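Local coordinates for Exo-beta-1,3-glucanase (Streptomyces sp. SirexAA-E, PDB 4PEY), which hydrolyses laminarin and laminarioligosaccharides from their non-reducing ends, cutting beta-1,3-glucosidic links to yield glucose and laminaribiose, at residues A[439-443]-A[455-459]; A[474-480]-A[507-513]. The protein carries 1 engineered substitution. All blocks are in the same frame, centred on the assembly; numbering follows the deposited sequence.

Contact 1: residues A[439-443]-A[455-459]; sequences NKYDV and YQNAK. Engineered in segment 455-459: A458 (natural residue Glu).
D442 meets K459 in a salt bridge inside the parallel beta-helix of this GH55 enzyme, where the loop between strands 429-436 and 443-445 faces the end of strand 450-458. K459 leaves the end of that strand beside the engineered A458, which replaces the natural glutamate inferred to be the proton donor. From CB, K459 bends at CG and again at CD (chi2 -61°, chi3 -59°), a hook that lays CD 3.6 Å and CE 3.7 Å from D442 OD1. Its NZ ends 2.8 Å from D442 OD1, on the syn lone pair, and also donates to the backbone O of Y477 and to a water that hydrogen-bonds weakly to N439 O. A second water donates to D442 OD2 and accepts a weak bond from NZ. D442 OD2 also takes the N-H of F438. The amide of N457 crosses the carboxylate at about a right angle, its plane turned 71° away, and N457 ND2 lies 3.0 Å from D442 OD2; the amide is fixed by V435 O and S496 OG. With an alanine at D442, the buried ammonium of K459 would probably be left without its countercharge and F438 N without its acceptor. Farther along, V443 and Y455 lie alongside each other, running opposite ways, with V443 CG2 3.7 Å from Y455 CE1, while Y455 OH sits 3.6 Å from D442 CB.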
loop_
_atom_site.group_PDB
_atom_site.type_symbol
_atom_site.label_atom_id
_atom_site.label_comp_id
_atom_site.label_asym_id
_atom_site.label_seq_id
_atom_site.Cartn_x
_atom_site.Cartn_y
_atom_site.Cartn_z
ATOM N N ASN A 439 -12.102 13.734 5.657
ATOM C CA ASN A 439 -12.850 14.986 5.808
ATOM C C ASN A 439 -11.944 16.147 6.221
ATOM O O ASN A 439 -12.241 17.302 5.907
ATOM C CB ASN A 439 -13.999 14.846 6.828
ATOM C CG ASN A 439 -15.050 13.823 6.413
ATOM O OD1 ASN A 439 -14.761 12.633 6.299
ATOM N ND2 ASN A 439 -16.291 14.277 6.241
ATOM N N LYS A 440 -10.851 15.844 6.923
ATOM C CA LYS A 440 -9.893 16.869 7.336
ATOM C C LYS A 440 -8.491 16.538 6.799
ATOM O O LYS A 440 -8.348 16.327 5.594
ATOM C CB LYS A 440 -9.928 17.036 8.858
ATOM C CG LYS A 440 -11.331 17.453 9.328
ATOM C CD LYS A 440 -11.387 17.854 10.785
ATOM C CE LYS A 440 -12.806 18.284 11.158
ATOM N NZ LYS A 440 -13.271 19.452 10.347
ATOM N N TYR A 441 -7.464 16.517 7.650
ATOM C CA TYR A 441 -6.104 16.252 7.172
ATOM C C TYR A 441 -5.903 14.784 6.813
ATOM O O TYR A 441 -5.980 13.914 7.686
ATOM C CB TYR A 441 -5.049 16.619 8.225
ATOM C CG TYR A 441 -4.967 18.071 8.622
ATOM C CD1 TYR A 441 -4.615 19.050 7.703
ATOM C CD2 TYR A 441 -5.187 18.457 9.938
ATOM C CE1 TYR A 441 -4.514 20.384 8.078
ATOM C CE2 TYR A 441 -5.082 19.777 10.322
ATOM C CZ TYR A 441 -4.751 20.739 9.387
ATOM O OH TYR A 441 -4.648 22.057 9.776
ATOM N N ASP A 442 -5.593 14.497 5.552
ATOM C CA ASP A 442 -5.314 13.112 5.179
ATOM C C ASP A 442 -4.068 12.599 5.899
ATOM O O ASP A 442 -4.097 11.513 6.470
ATOM C CB ASP A 442 -5.177 12.987 3.665
ATOM C CG ASP A 442 -6.336 13.627 2.935
ATOM O OD1 ASP A 442 -6.356 14.877 2.868
ATOM O OD2 ASP A 442 -7.233 12.896 2.441
ATOM N N VAL A 443 -2.989 13.380 5.878
ATOM C CA VAL A 443 -1.774 13.047 6.618
ATOM C C VAL A 443 -1.347 14.239 7.462
ATOM O O VAL A 443 -1.313 15.374 6.969
ATOM C CB VAL A 443 -0.607 12.642 5.671
ATOM C CG1 VAL A 443 0.701 12.458 6.449
ATOM C CG2 VAL A 443 -0.955 11.366 4.912
ATOM N N TYR A 455 4.140 10.239 -2.441
ATOM C CA TYR A 455 2.833 10.435 -1.831
ATOM C C TYR A 455 1.787 10.620 -2.912
ATOM O O TYR A 455 1.998 11.380 -3.865
ATOM C CB TYR A 455 2.833 11.652 -0.900
ATOM C CG TYR A 455 1.520 11.910 -0.185
ATOM C CD1 TYR A 455 0.936 10.925 0.604
ATOM C CD2 TYR A 455 0.875 13.148 -0.276
ATOM C CE1 TYR A 455 -0.254 11.153 1.277
ATOM C CE2 TYR A 455 -0.320 13.396 0.405
ATOM C CZ TYR A 455 -0.879 12.394 1.183
ATOM O OH TYR A 455 -2.060 12.614 1.865
ATOM N N GLN A 456 0.667 9.920 -2.769
ATOM C CA GLN A 456 -0.494 10.138 -3.633
ATOM C C GLN A 456 -1.719 10.387 -2.777
ATOM O O GLN A 456 -2.059 9.569 -1.911
ATOM C CB GLN A 456 -0.745 8.947 -4.565
ATOM C CG GLN A 456 -1.909 9.188 -5.567
ATOM C CD GLN A 456 -3.274 8.759 -5.041
ATOM O OE1 GLN A 456 -3.440 7.646 -4.532
ATOM N NE2 GLN A 456 -4.262 9.652 -5.161
ATOM N N ASN A 457 -2.373 11.522 -3.015
ATOM C CA ASN A 457 -3.614 11.857 -2.346
ATOM C C ASN A 457 -4.673 12.309 -3.335
ATOM O O ASN A 457 -4.352 12.885 -4.377
ATOM C CB ASN A 457 -3.390 12.966 -1.317
ATOM C CG ASN A 457 -4.684 13.647 -0.910
ATOM O OD1 ASN A 457 -5.091 14.656 -1.497
ATOM N ND2 ASN A 457 -5.346 13.092 0.099
ATOM N N ALA A 458 -5.932 12.028 -3.014
ATOM C CA ALA A 458 -7.046 12.760 -3.605
ATOM C C ALA A 458 -7.892 13.244 -2.450
ATOM O O ALA A 458 -8.083 12.515 -1.473
ATOM C CB ALA A 458 -7.860 11.895 -4.562
ATOM N N LYS A 459 -8.380 14.477 -2.541
ATOM C CA LYS A 459 -9.198 15.050 -1.479
ATOM C C LYS A 459 -10.612 14.468 -1.521
ATOM O O LYS A 459 -11.003 13.843 -2.509
ATOM C CB LYS A 459 -9.224 16.578 -1.596
ATOM C CG LYS A 459 -7.872 17.253 -1.287
ATOM C CD LYS A 459 -7.373 16.993 0.139
ATOM C CE LYS A 459 -8.345 17.489 1.201
ATOM N NZ LYS A 459 -7.914 17.142 2.591
HETATM O O HOH W 1 -10.872 17.389 3.400
HETATM O O HOH W 2 -9.396 14.560 1.714
#

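Contact 2: residues A[474-480]-A[507-513]; sequences IKGYAAY and RQQHGFQ
Q509 grips both the N-H and the carbonyl of K475: its backbone N donates to K475 O at 2.8 Å, and its side chain, extended beyond CG, brings OE1 to K475 N at 3.0 Å, with the N-H above the plane of the amide carbonyl. The same OE1 lies 3.7 Å from I474 CG2, where the two side chains cross at about a right angle. K475 O accepts a second hydrogen bond, from a water that itself accepts from H510 N. Q508 first points away, but a bend at chi2 (79°) turns its amide back, and NE2 then serves two carbonyls: Y477 O at 2.8 Å, approached from above the carbonyl plane, and H510 O, in the plane of the Q508 amide. Another water links Q508 OE1 to Y477 N. Both ring nitrogens of H510 are engaged: ND1 donates to the backbone O of N541, and NE2 is joined in the ring plane to a water that also serves A478 N and Q513 OE1. Beyond the turn, G511 O accepts Y480 N and, weakly, A479 N. Y480 O then receives Q513 N at 3.0 Å, while Y480 CB packs 3.6 Å from F512 CD2. This Y480-F512 bridge is the parallel pairing of successive coils in a right-handed beta-helix, here between strands 480-482 and 512-513.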
loop_
_atom_site.group_PDB
_atom_site.type_symbol
_atom_site.label_atom_id
_atom_site.label_comp_id
_atom_site.label_asym_id
_atom_site.label_seq_id
_atom_site.Cartn_x
_atom_site.Cartn_y
_atom_site.Cartn_z
ATOM N N ILE A 474 -7.957 29.055 6.884
ATOM C CA ILE A 474 -7.535 28.356 5.674
ATOM C C ILE A 474 -8.722 27.648 5.026
ATOM O O ILE A 474 -9.529 27.016 5.716
ATOM C CB ILE A 474 -6.404 27.344 5.991
ATOM C CG1 ILE A 474 -5.176 28.090 6.527
ATOM C CG2 ILE A 474 -6.035 26.492 4.768
ATOM C CD1 ILE A 474 -4.109 27.180 7.063
ATOM N N LYS A 475 -8.835 27.767 3.702
ATOM C CA LYS A 475 -9.839 27.022 2.954
ATOM C C LYS A 475 -9.377 25.583 2.758
ATOM O O LYS A 475 -8.413 25.328 2.040
ATOM C CB LYS A 475 -10.111 27.664 1.596
ATOM C CG LYS A 475 -10.757 29.034 1.664
ATOM C CD LYS A 475 -10.964 29.549 0.253
ATOM C CE LYS A 475 -11.172 31.052 0.201
ATOM N NZ LYS A 475 -11.050 31.523 -1.210
ATOM N N GLY A 476 -10.057 24.644 3.400
ATOM C CA GLY A 476 -9.676 23.249 3.281
ATOM C C GLY A 476 -8.578 22.832 4.246
ATOM O O GLY A 476 -7.925 23.662 4.891
ATOM N N TYR A 477 -8.398 21.521 4.343
ATOM C CA TYR A 477 -7.345 20.904 5.133
ATOM C C TYR A 477 -6.308 20.319 4.203
ATOM O O TYR A 477 -6.661 19.576 3.288
ATOM C CB TYR A 477 -7.915 19.796 6.022
ATOM C CG TYR A 477 -8.843 20.281 7.111
ATOM C CD1 TYR A 477 -10.169 20.603 6.835
ATOM C CD2 TYR A 477 -8.394 20.401 8.422
ATOM C CE1 TYR A 477 -11.021 21.050 7.843
ATOM C CE2 TYR A 477 -9.229 20.839 9.423
ATOM C CZ TYR A 477 -10.537 21.165 9.136
ATOM O OH TYR A 477 -11.352 21.591 10.162
ATOM N N ALA A 478 -5.036 20.647 4.413
ATOM C CA ALA A 478 -3.973 20.055 3.598
ATOM C C ALA A 478 -4.088 18.524 3.500
ATOM O O ALA A 478 -4.490 17.851 4.454
ATOM C CB ALA A 478 -2.603 20.431 4.156
ATOM N N ALA A 479 -3.727 17.982 2.344
ATOM C CA ALA A 479 -3.562 16.537 2.193
ATOM C C ALA A 479 -2.376 16.021 3.008
ATOM O O ALA A 479 -2.346 14.859 3.403
ATOM C CB ALA A 479 -3.381 16.187 0.741
ATOM N N TYR A 480 -1.395 16.893 3.228
ATOM C CA TYR A 480 -0.169 16.531 3.923
ATOM C C TYR A 480 0.299 17.744 4.709
ATOM O O TYR A 480 0.734 18.740 4.130
ATOM C CB TYR A 480 0.882 16.067 2.920
ATOM C CG TYR A 480 2.136 15.407 3.464
ATOM C CD1 TYR A 480 3.193 16.172 3.958
ATOM C CD2 TYR A 480 2.300 14.023 3.398
ATOM C CE1 TYR A 480 4.365 15.569 4.416
ATOM C CE2 TYR A 480 3.455 13.410 3.854
ATOM C CZ TYR A 480 4.495 14.187 4.347
ATOM O OH TYR A 480 5.655 13.579 4.782
ATOM N N ARG A 507 -12.932 25.706 -3.286
ATOM C CA ARG A 507 -11.502 25.962 -3.385
ATOM C C ARG A 507 -10.749 25.249 -2.264
ATOM O O ARG A 507 -11.172 25.269 -1.102
ATOM C CB ARG A 507 -11.218 27.464 -3.319
ATOM C CG ARG A 507 -11.716 28.214 -4.540
ATOM C CD ARG A 507 -11.011 27.723 -5.798
ATOM N NE ARG A 507 -11.441 28.435 -7.001
ATOM C CZ ARG A 507 -12.331 27.980 -7.881
ATOM N NH1 ARG A 507 -12.904 26.788 -7.722
ATOM N NH2 ARG A 507 -12.633 28.716 -8.946
ATOM N N GLN A 508 -9.633 24.629 -2.630
ATOM C CA GLN A 508 -8.727 23.976 -1.690
ATOM C C GLN A 508 -7.485 24.853 -1.631
ATOM O O GLN A 508 -6.842 25.046 -2.654
ATOM C CB GLN A 508 -8.388 22.559 -2.168
ATOM C CG GLN A 508 -7.317 21.827 -1.355
ATOM C CD GLN A 508 -7.844 21.235 -0.054
ATOM O OE1 GLN A 508 -9.039 20.942 0.082
ATOM N NE2 GLN A 508 -6.950 21.050 0.910
ATOM N N GLN A 509 -7.154 25.424 -0.474
ATOM C CA GLN A 509 -6.070 26.409 -0.463
ATOM C C GLN A 509 -4.743 25.807 -0.929
ATOM O O GLN A 509 -4.002 26.431 -1.696
ATOM C CB GLN A 509 -5.908 27.023 0.925
ATOM C CG GLN A 509 -5.071 28.279 0.946
ATOM C CD GLN A 509 -5.429 29.195 2.114
ATOM O OE1 GLN A 509 -6.598 29.349 2.475
ATOM N NE2 GLN A 509 -4.424 29.807 2.702
ATOM N N HIS A 510 -4.449 24.588 -0.487
ATOM C CA HIS A 510 -3.197 23.938 -0.857
ATOM C C HIS A 510 -3.267 22.429 -0.668
ATOM O O HIS A 510 -4.140 21.913 0.042
ATOM C CB HIS A 510 -2.035 24.506 -0.033
ATOM C CG HIS A 510 -2.333 24.623 1.433
ATOM N ND1 HIS A 510 -2.141 25.791 2.139
ATOM C CD2 HIS A 510 -2.826 23.723 2.319
ATOM C CE1 HIS A 510 -2.487 25.602 3.403
ATOM N NE2 HIS A 510 -2.912 24.357 3.537
ATOM N N GLY A 511 -2.350 21.715 -1.310
ATOM C CA GLY A 511 -2.206 20.290 -1.071
ATOM C C GLY A 511 -1.341 20.023 0.153
ATOM O O GLY A 511 -1.531 19.024 0.853
ATOM N N PHE A 512 -0.401 20.931 0.414
ATOM C CA PHE A 512 0.645 20.735 1.414
ATOM C C PHE A 512 0.748 21.951 2.320
ATOM O O PHE A 512 0.556 23.079 1.868
ATOM C CB PHE A 512 1.980 20.464 0.716
ATOM C CG PHE A 512 1.908 19.328 -0.252
ATOM C CD1 PHE A 512 1.483 19.532 -1.556
ATOM C CD2 PHE A 512 2.206 18.040 0.159
ATOM C CE1 PHE A 512 1.376 18.472 -2.442
ATOM C CE2 PHE A 512 2.107 16.981 -0.719
ATOM C CZ PHE A 512 1.686 17.193 -2.021
ATOM N N GLN A 513 1.043 21.717 3.596
ATOM C CA GLN A 513 1.201 22.797 4.566
ATOM C C GLN A 513 2.372 22.446 5.472
ATOM O O GLN A 513 2.450 21.320 5.975
ATOM C CB GLN A 513 -0.081 23.014 5.394
ATOM C CG GLN A 513 0.023 24.175 6.384
ATOM C CD GLN A 513 -1.164 24.279 7.335
ATOM O OE1 GLN A 513 -1.880 23.303 7.581
ATOM N NE2 GLN A 513 -1.369 25.468 7.882
HETATM O O HOH W 3 -5.960 23.830 2.168
HETATM O O HOH W 4 -10.198 20.088 2.585
HETATM O O HOH W 5 -4.097 23.088 5.820
#

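How the contacts relate
Contact 1 is buried close to the catalytic end of the substrate site, whereas contact 2 lies farther out, partly buried, with several of its residues partly exposed. Charge dominates the first: a lysine, an aspartate and two waters between a loop and a strand. The second relies on neutral amides, backbone bonds and bridging waters, and ends in strand pairing. V443 of contact 1 and the Y480-F512 pair of contact 2 belong to the same parallel sheet, whereas strand 450-458 lies in another face of the coil. Segment 474-480, half of contact 2, also packs against contact 1, Y455 OH lying 2.7 Å from A479 O and N457 OD1 3.2 Å from A479 CB, and K459 NZ bonds to Y477 O.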